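Long-range contacts in glutathione S-transferase (Rhodospirillum rubrum F11, PDB 4O7H), which probably catalyses the conjugation of the thiol of glutathione to electrophilic substrates: residues 19-25 against 70-74; 78-82 against 158-164; 114-119 against 208-212. All coordinates share one frame; numbering follows the deposited sequence.

Contact 1. Residues 19-25 against 70-74; sequences ALAEKRL and YLEEV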
loop_
_atom_site.group_PDB
_atom_site.type_symbol
_atom_site.label_atom_id
_atom_site.label_comp_id
_atom_site.label_asym_id
_atom_site.label_seq_id
_atom_site.Cartn_x
_atom_site.Cartn_y
_atom_site.Cartn_z
ATOM N N ALA A 19 -1.778 -17.007 -2.912
ATOM C CA ALA A 19 -1.787 -17.213 -1.452
ATOM C C ALA A 19 -2.825 -18.265 -1.019
ATOM O O ALA A 19 -2.546 -19.134 -0.208
ATOM C CB ALA A 19 -2.038 -15.886 -0.748
ATOM N N LEU A 20 -4.042 -18.181 -1.558
ATOM C CA LEU A 20 -5.082 -19.109 -1.224
ATOM C C LEU A 20 -4.613 -20.551 -1.551
ATOM O O LEU A 20 -4.796 -21.485 -0.753
ATOM C CB LEU A 20 -6.330 -18.751 -2.035
ATOM C CG LEU A 20 -7.112 -17.543 -1.486
ATOM C CD1 LEU A 20 -8.103 -17.087 -2.555
ATOM C CD2 LEU A 20 -7.814 -17.854 -0.171
ATOM N N ALA A 21 -4.013 -20.714 -2.724
ATOM C CA ALA A 21 -3.514 -22.027 -3.168
ATOM C C ALA A 21 -2.349 -22.518 -2.274
ATOM O O ALA A 21 -2.274 -23.697 -1.922
ATOM C CB ALA A 21 -3.117 -22.004 -4.623
ATOM N N GLU A 22 -1.428 -21.625 -1.928
ATOM C CA GLU A 22 -0.312 -21.973 -1.044
ATOM C C GLU A 22 -0.840 -22.438 0.304
ATOM O O GLU A 22 -0.284 -23.378 0.900
ATOM C CB GLU A 22 0.605 -20.781 -0.842
ATOM C CG GLU A 22 1.516 -20.499 -2.038
ATOM C CD GLU A 22 2.571 -21.543 -2.291
ATOM O OE1 GLU A 22 3.100 -22.094 -1.289
ATOM O OE2 GLU A 22 2.878 -21.814 -3.478
ATOM N N LYS A 23 -1.969 -21.868 0.747
ATOM C CA LYS A 23 -2.577 -22.241 2.051
ATOM C C LYS A 23 -3.546 -23.418 1.912
ATOM O O LYS A 23 -4.199 -23.809 2.872
ATOM C CB LYS A 23 -3.240 -21.041 2.681
ATOM C CG LYS A 23 -2.171 -20.074 3.191
ATOM C CD LYS A 23 -2.726 -18.919 3.962
ATOM C CE LYS A 23 -1.610 -18.152 4.628
ATOM N NZ LYS A 23 -1.162 -18.730 5.911
ATOM N N ARG A 24 -3.630 -23.973 0.716
ATOM C CA ARG A 24 -4.516 -25.117 0.445
ATOM C C ARG A 24 -5.991 -24.800 0.757
ATOM O O ARG A 24 -6.753 -25.625 1.306
ATOM C CB ARG A 24 -4.053 -26.325 1.219
ATOM C CG ARG A 24 -2.965 -27.081 0.492
ATOM C CD ARG A 24 -1.646 -26.365 0.369
ATOM N NE ARG A 24 -0.575 -27.231 -0.202
ATOM C CZ ARG A 24 0.707 -26.881 -0.248
ATOM N NH1 ARG A 24 1.646 -27.719 -0.727
ATOM N NH2 ARG A 24 1.068 -25.678 0.157
ATOM N N LEU A 25 -6.398 -23.579 0.425
ATOM C CA LEU A 25 -7.747 -23.122 0.652
ATOM C C LEU A 25 -8.516 -23.147 -0.622
ATOM O O LEU A 25 -8.170 -22.456 -1.592
ATOM C CB LEU A 25 -7.741 -21.703 1.255
ATOM C CG LEU A 25 -6.962 -21.559 2.539
ATOM C CD1 LEU A 25 -6.882 -20.099 2.927
ATOM C CD2 LEU A 25 -7.704 -22.343 3.634
ATOM N N TYR A 70 -5.375 -11.167 6.934
ATOM C CA TYR A 70 -6.501 -11.961 7.412
ATOM C C TYR A 70 -6.192 -13.432 7.190
ATOM O O TYR A 70 -6.415 -14.268 8.099
ATOM C CB TYR A 70 -7.758 -11.578 6.641
ATOM C CG TYR A 70 -8.909 -12.532 6.837
ATOM C CD1 TYR A 70 -9.769 -12.408 7.925
ATOM C CD2 TYR A 70 -9.137 -13.550 5.921
ATOM C CE1 TYR A 70 -10.860 -13.298 8.098
ATOM C CE2 TYR A 70 -10.218 -14.438 6.108
ATOM C CZ TYR A 70 -11.038 -14.316 7.182
ATOM O OH TYR A 70 -12.111 -15.223 7.367
ATOM N N LEU A 71 -5.703 -13.804 6.019
ATOM C CA LEU A 71 -5.404 -15.241 5.763
ATOM C C LEU A 71 -4.376 -15.786 6.754
ATOM O O LEU A 71 -4.501 -16.939 7.211
ATOM C CB LEU A 71 -4.981 -15.519 4.330
ATOM C CG LEU A 71 -6.003 -15.252 3.242
ATOM C CD1 LEU A 71 -5.339 -15.443 1.891
ATOM C CD2 LEU A 71 -7.270 -16.123 3.427
ATOM N N GLU A 72 -3.379 -14.977 7.109
ATOM C CA GLU A 72 -2.343 -15.452 8.012
ATOM C C GLU A 72 -2.908 -15.573 9.435
ATOM O O GLU A 72 -2.468 -16.432 10.219
ATOM C CB GLU A 72 -1.114 -14.528 7.942
ATOM C CG GLU A 72 0.108 -15.016 8.712
ATOM C CD GLU A 72 0.968 -16.023 7.976
ATOM O OE1 GLU A 72 0.618 -16.491 6.863
ATOM O OE2 GLU A 72 2.068 -16.332 8.565
ATOM N N GLU A 73 -3.882 -14.755 9.777
ATOM C CA GLU A 73 -4.510 -14.780 11.113
ATOM C C GLU A 73 -5.435 -15.974 11.252
ATOM O O GLU A 73 -5.465 -16.643 12.316
ATOM C CB GLU A 73 -5.285 -13.483 11.377
ATOM C CG GLU A 73 -4.377 -12.294 11.639
ATOM C CD GLU A 73 -5.097 -10.960 11.660
ATOM O OE1 GLU A 73 -6.338 -10.929 11.750
ATOM O OE2 GLU A 73 -4.359 -9.951 11.639
ATOM N N VAL A 74 -6.224 -16.235 10.229
ATOM C CA VAL A 74 -7.289 -17.273 10.343
ATOM C C VAL A 74 -6.814 -18.656 9.903
ATOM O O VAL A 74 -7.343 -19.683 10.359
ATOM C CB VAL A 74 -8.510 -16.788 9.550
ATOM C CG1 VAL A 74 -9.617 -17.822 9.545
ATOM C CG2 VAL A 74 -9.016 -15.488 10.168
#
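L71 reaches across from helix 64-74 and sets its two methyls among three side chains at the end of helix 11-22. L20 CD2 lies 4.0 Å from L71 CD1, the two side chains crossing at about a right angle. L25 slides past L71 in the opposite direction, with L25 CD1 4.0 Å from L71 CD2, and A19 CB adds a looser contact to L71 CD1. L25 is brought back to this spot by a Schellman motif in which R24, at positive phi, ends helix 11-22. In the thioredoxin-like N-terminal domain of glutathione transferases these two helices pack side by side on one face of the sheet, and L71 also touches L53 of strand 52-54. The polar part lies at the ends of the helices. K23 runs extended past L71 CB and bends only at its last torsion (chi4 -83°), which brings NZ to E72 OE1 in a 3.0 Å salt bridge, met from above the carboxylate plane. NZ also donates to the carbonyls of Y75 and P78, while E72 OE1 accepts from L80 N. A methionine in place of K23 would probably leave the buried E72 carboxylate without its countercharge and those two carbonyls without their shared donor.

Contact 2. Residues 78-82 against 158-164; sequences PSLLG and MLTYADI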
loop_
_atom_site.group_PDB
_atom_site.type_symbol
_atom_site.label_atom_id
_atom_site.label_comp_id
_atom_site.label_asym_id
_atom_site.label_seq_id
_atom_site.Cartn_x
_atom_site.Cartn_y
_atom_site.Cartn_z
ATOM N N PRO A 78 0.149 -23.210 6.086
ATOM C CA PRO A 78 1.583 -22.855 6.116
ATOM C C PRO A 78 1.722 -21.326 6.179
ATOM O O PRO A 78 0.905 -20.621 5.591
ATOM C CB PRO A 78 2.106 -23.341 4.793
ATOM C CG PRO A 78 0.918 -23.315 3.912
ATOM C CD PRO A 78 -0.227 -23.687 4.754
ATOM N N SER A 79 2.704 -20.837 6.898
ATOM C CA SER A 79 2.833 -19.346 7.089
ATOM C C SER A 79 3.419 -18.710 5.835
ATOM O O SER A 79 4.359 -19.236 5.244
ATOM C CB SER A 79 3.768 -19.047 8.257
ATOM O OG SER A 79 3.929 -17.641 8.425
ATOM N N LEU A 80 2.917 -17.533 5.436
ATOM C CA LEU A 80 3.487 -16.785 4.367
ATOM C C LEU A 80 4.145 -15.485 4.885
ATOM O O LEU A 80 4.584 -14.662 4.115
ATOM C CB LEU A 80 2.435 -16.511 3.326
ATOM C CG LEU A 80 1.951 -17.764 2.581
ATOM C CD1 LEU A 80 0.767 -17.414 1.679
ATOM C CD2 LEU A 80 3.038 -18.403 1.753
ATOM N N LEU A 81 4.179 -15.329 6.212
ATOM C CA LEU A 81 4.924 -14.203 6.818
ATOM C C LEU A 81 6.160 -14.624 7.588
ATOM O O LEU A 81 7.095 -13.847 7.700
ATOM C CB LEU A 81 4.020 -13.460 7.767
ATOM C CG LEU A 81 3.028 -12.471 7.146
ATOM C CD1 LEU A 81 2.016 -12.044 8.222
ATOM C CD2 LEU A 81 3.691 -11.298 6.485
ATOM N N GLY A 82 6.151 -15.826 8.143
ATOM C CA GLY A 82 7.274 -16.236 8.980
ATOM C C GLY A 82 7.041 -15.912 10.435
ATOM O O GLY A 82 5.988 -15.416 10.834
ATOM N N MET A 158 12.311 -19.077 3.755
ATOM C CA MET A 158 11.074 -19.726 3.338
ATOM C C MET A 158 10.375 -18.819 2.334
ATOM O O MET A 158 10.603 -17.636 2.362
ATOM C CB MET A 158 10.153 -19.949 4.526
ATOM C CG MET A 158 9.920 -18.756 5.397
ATOM S SD MET A 158 8.842 -19.095 6.816
ATOM C CE MET A 158 7.257 -18.851 6.039
ATOM N N LEU A 159 9.580 -19.420 1.465
ATOM C CA LEU A 159 8.767 -18.665 0.544
ATOM C C LEU A 159 7.732 -17.861 1.362
ATOM O O LEU A 159 7.115 -18.377 2.309
ATOM C CB LEU A 159 8.098 -19.588 -0.466
ATOM C CG LEU A 159 7.262 -18.829 -1.496
ATOM C CD1 LEU A 159 7.478 -19.320 -2.924
ATOM C CD2 LEU A 159 5.827 -18.838 -1.087
ATOM N N THR A 160 7.526 -16.583 0.969
ATOM C CA THR A 160 6.622 -15.692 1.706
ATOM C C THR A 160 5.839 -14.838 0.731
ATOM O O THR A 160 6.003 -14.934 -0.497
ATOM C CB THR A 160 7.372 -14.736 2.632
ATOM O OG1 THR A 160 8.208 -13.864 1.855
ATOM C CG2 THR A 160 8.183 -15.529 3.625
ATOM N N TYR A 161 5.008 -13.983 1.309
ATOM C CA TYR A 161 4.259 -13.008 0.524
ATOM C C TYR A 161 5.243 -12.154 -0.301
ATOM O O TYR A 161 4.881 -11.572 -1.310
ATOM C CB TYR A 161 3.439 -12.101 1.423
ATOM C CG TYR A 161 2.177 -12.736 1.923
ATOM C CD1 TYR A 161 1.251 -13.236 1.029
ATOM C CD2 TYR A 161 1.882 -12.804 3.251
ATOM C CE1 TYR A 161 0.087 -13.779 1.478
ATOM C CE2 TYR A 161 0.701 -13.341 3.691
ATOM C CZ TYR A 161 -0.166 -13.870 2.798
ATOM O OH TYR A 161 -1.332 -14.414 3.262
ATOM N N ALA A 162 6.496 -12.020 0.108
ATOM C CA ALA A 162 7.424 -11.259 -0.726
ATOM C C ALA A 162 7.622 -11.857 -2.077
ATOM O O ALA A 162 7.580 -11.153 -3.130
ATOM C CB ALA A 162 8.768 -11.125 -0.015
ATOM N N ASP A 163 7.907 -13.155 -2.113
ATOM C CA ASP A 163 8.074 -13.849 -3.392
ATOM C C ASP A 163 6.777 -13.824 -4.204
ATOM O O ASP A 163 6.780 -13.580 -5.422
ATOM C CB ASP A 163 8.435 -15.313 -3.152
ATOM C CG ASP A 163 9.662 -15.478 -2.302
ATOM O OD1 ASP A 163 10.785 -15.484 -2.879
ATOM O OD2 ASP A 163 9.490 -15.598 -1.050
ATOM N N ILE A 164 5.651 -14.010 -3.507
ATOM C CA ILE A 164 4.374 -14.065 -4.221
ATOM C C ILE A 164 4.076 -12.713 -4.884
ATOM O O ILE A 164 3.722 -12.632 -6.060
ATOM C CB ILE A 164 3.259 -14.461 -3.301
ATOM C CG1 ILE A 164 3.457 -15.921 -2.821
ATOM C CG2 ILE A 164 1.931 -14.408 -4.028
ATOM C CD1 ILE A 164 2.528 -16.262 -1.700
HETATM O O HOH W 1 5.956 -20.718 3.020
#
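L80 carries the dense side of this contact, wedged against the start of helix 161-175. Its CB sits over the centre of the Y161 ring in a CH-pi contact, 3.7 Å from the centroid and 13° off the ring normal. L81 meets the same ring differently, bringing CD2 to the ring edge in its plane. Beyond CB, L80 CD2 settles 4.0 Å from L159 CD2, the two side chains side by side and pointing the same way, while L80 CD1 packs on I164 CD1. L159 and I164 themselves touch, with L159 CD2 4.1 Å from I164 CG1: they flank the N-cap T160 as a hydrophobic staple. T160 and D163 supply the capping box, T160 OG1 accepting from A162 N and D163 OD2 from T160 N, the combination of motifs well known at this helix in glutathione transferases.

The side toward M158 and S79, both partly exposed, is more open to solvent. There a water bridges the two segments, donating to S79 O (3.1 Å) and to L159 O (2.7 Å). M158 folds over this side through a bend at its last torsion (chi3 -86°), placing SD 3.9 Å from G82 CA; its methyl nonetheless comes up tightly, with M158 CE 3.0 Å from S79 O.

One direct polar link joins the two segments: Y161 N donates to L80 O at 2.9 Å, in the carbonyl plane. The linker carbonyl thus takes up a first-turn N-H, where the positive end of the helix dipole is likely to strengthen the bond, and the apolar cover around it should keep water from competing.

Contact 3. Residues 114-119 against 208-212; sequences KLLKRV and ISPIR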
loop_
_atom_site.group_PDB
_atom_site.type_symbol
_atom_site.label_atom_id
_atom_site.label_comp_id
_atom_site.label_asym_id
_atom_site.label_seq_id
_atom_site.Cartn_x
_atom_site.Cartn_y
_atom_site.Cartn_z
ATOM N N LYS A 114 -0.338 -1.426 -22.197
ATOM C CA LYS A 114 -0.278 -2.588 -23.089
ATOM C C LYS A 114 -1.356 -3.622 -22.913
ATOM O O LYS A 114 -1.614 -4.417 -23.831
ATOM C CB LYS A 114 1.086 -3.249 -22.961
ATOM C CG LYS A 114 2.158 -2.288 -23.426
ATOM C CD LYS A 114 3.497 -2.935 -23.504
ATOM C CE LYS A 114 3.553 -3.924 -24.643
ATOM N NZ LYS A 114 4.964 -4.352 -24.816
ATOM N N LEU A 115 -1.990 -3.660 -21.738
ATOM C CA LEU A 115 -2.965 -4.656 -21.489
ATOM C C LEU A 115 -4.353 -4.057 -21.340
ATOM O O LEU A 115 -5.271 -4.438 -22.086
ATOM C CB LEU A 115 -2.581 -5.477 -20.259
ATOM C CG LEU A 115 -1.235 -6.166 -20.383
ATOM C CD1 LEU A 115 -0.948 -7.000 -19.143
ATOM C CD2 LEU A 115 -1.184 -7.034 -21.647
ATOM N N LEU A 116 -4.536 -3.151 -20.387
ATOM C CA LEU A 116 -5.858 -2.620 -20.127
ATOM C C LEU A 116 -6.382 -1.879 -21.360
ATOM O O LEU A 116 -7.529 -2.048 -21.719
ATOM C CB LEU A 116 -5.888 -1.685 -18.899
ATOM C CG LEU A 116 -7.313 -1.148 -18.642
ATOM C CD1 LEU A 116 -8.308 -2.265 -18.342
ATOM C CD2 LEU A 116 -7.325 -0.101 -17.539
ATOM N N LYS A 117 -5.529 -1.105 -22.016
ATOM C CA LYS A 117 -6.030 -0.295 -23.129
ATOM C C LYS A 117 -6.554 -1.145 -24.243
ATOM O O LYS A 117 -7.500 -0.748 -24.931
ATOM C CB LYS A 117 -4.980 0.658 -23.650
ATOM C CG LYS A 117 -4.925 1.922 -22.819
ATOM C CD LYS A 117 -4.368 3.100 -23.591
ATOM C CE LYS A 117 -3.501 3.937 -22.679
ATOM N NZ LYS A 117 -3.119 5.270 -23.214
ATOM N N ARG A 118 -5.962 -2.317 -24.428
ATOM C CA ARG A 118 -6.431 -3.219 -25.459
ATOM C C ARG A 118 -7.715 -3.908 -25.037
ATOM O O ARG A 118 -8.592 -4.184 -25.864
ATOM C CB ARG A 118 -5.347 -4.225 -25.810
ATOM C CG ARG A 118 -4.137 -3.595 -26.481
ATOM C CD ARG A 118 -3.166 -4.666 -26.919
ATOM N NE ARG A 118 -3.823 -5.735 -27.674
ATOM C CZ ARG A 118 -3.210 -6.858 -28.043
ATOM N NH1 ARG A 118 -1.935 -7.040 -27.749
ATOM N NH2 ARG A 118 -3.866 -7.790 -28.720
ATOM N N VAL A 119 -7.858 -4.176 -23.741
ATOM C CA VAL A 119 -9.086 -4.763 -23.253
ATOM C C VAL A 119 -10.299 -3.828 -23.418
ATOM O O VAL A 119 -11.374 -4.295 -23.758
ATOM C CB VAL A 119 -8.966 -5.207 -21.781
ATOM C CG1 VAL A 119 -10.316 -5.633 -21.268
ATOM C CG2 VAL A 119 -7.980 -6.346 -21.670
ATOM N N ILE A 208 -6.351 -13.213 -20.830
ATOM C CA ILE A 208 -7.128 -12.029 -20.741
ATOM C C ILE A 208 -7.349 -11.584 -22.199
ATOM O O ILE A 208 -6.443 -11.077 -22.855
ATOM C CB ILE A 208 -6.378 -10.969 -19.928
ATOM C CG1 ILE A 208 -6.138 -11.494 -18.505
ATOM C CG2 ILE A 208 -7.173 -9.683 -19.896
ATOM C CD1 ILE A 208 -4.702 -11.443 -18.090
ATOM N N SER A 209 -8.572 -11.781 -22.679
ATOM C CA SER A 209 -8.932 -11.391 -24.038
ATOM C C SER A 209 -8.804 -9.877 -24.208
ATOM O O SER A 209 -9.168 -9.114 -23.311
ATOM C CB SER A 209 -10.358 -11.848 -24.318
ATOM O OG SER A 209 -10.770 -11.394 -25.597
ATOM N N PRO A 210 -8.293 -9.419 -25.356
ATOM C CA PRO A 210 -7.884 -10.146 -26.546
ATOM C C PRO A 210 -6.363 -10.277 -26.655
ATOM O O PRO A 210 -5.814 -10.336 -27.769
ATOM C CB PRO A 210 -8.363 -9.209 -27.658
ATOM C CG PRO A 210 -8.038 -7.861 -27.113
ATOM C CD PRO A 210 -8.315 -7.969 -25.617
ATOM N N ILE A 211 -5.661 -10.239 -25.524
ATOM C CA ILE A 211 -4.211 -10.233 -25.601
ATOM C C ILE A 211 -3.658 -11.668 -25.523
ATOM O O ILE A 211 -4.013 -12.443 -24.639
ATOM C CB ILE A 211 -3.572 -9.368 -24.496
ATOM C CG1 ILE A 211 -4.105 -7.930 -24.552
ATOM C CG2 ILE A 211 -2.068 -9.353 -24.645
ATOM C CD1 ILE A 211 -5.079 -7.591 -23.452
ATOM N N ARG A 212 -2.840 -12.034 -26.497
ATOM C CA ARG A 212 -2.229 -13.363 -26.510
ATOM C C ARG A 212 -0.936 -13.212 -25.720
ATOM O O ARG A 212 -0.196 -12.295 -26.002
ATOM C CB ARG A 212 -1.924 -13.771 -27.964
ATOM C CG ARG A 212 -3.183 -13.974 -28.808
#
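I211 is pressed into the last turn of helix 85-119, where L115, R118 and V119 receive its three outer carbons. The apolar contacts divide between its branches. I211 CG2 meets L115 CD2 at 3.9 Å, the side chains crossing at about a right angle, whereas I211 CD1 reaches V119 CG2 at 3.6 Å. An unusual second torsion (chi2 106°), away from the staggered positions, sets this CD1 against both V119 CG2 and the carbonyl oxygen of L115. V119 CG2 serves several neighbours at once: I208 CG2 packs on it 3.9 Å away, and P210 CD borders it more loosely.

A second kind of contact involves R118. Its chain bends at chi3 (50°) and lays the guanidinium over I211, with CG1 of that isoleucine 3.7 Å from the guanidinium plane and over its centre. R118 NH2 also comes near P210 O, but at a poor angle, and the pair is not a hydrogen bond.

Backbone bonds shape each partner separately. The helix has a wider pi-type turn at 114-116, and V119 N donates to L115 O. Across from it, the peptide before P210 is cis and I211 N returns to I208 O at 2.9 Å, which makes residues 208-211 a type VI turn. Y175 OH on helix 161-175 is hydrogen-bonded to both I208 N and I211 O, pinning the turn from another part of the C-terminal domain.

With no hydrogen bond passing between the two segments, their attachment rests on van der Waals fit, in which the flat face of an exposed arginine covers a buried isoleucine; specificity here should come from shape more than from polar pairing.

In the fold
From the N terminus, contact 1 comes first: it joins the end of helix 11-22 to the end of helix 64-74, closing a loop that holds helix 39-44 and three strands of the thioredoxin-like sheet. Contact 2 opens only afterwards, at the linker leading into helix 85-119, and touches contact 1, since K23 NZ bonds to P78 O. Its loop takes in helices 85-119 and 127-150 and returns at the start of helix 161-175, tying the linker to the C-terminal domain. Contact 3 crosses it in the chain: residues 114-119 fall inside the loop of contact 2, and their partners 208-212 beyond it. With its centre about 30 Å from that of contact 2, it fastens the C-terminal segment to the far end of helix 85-119.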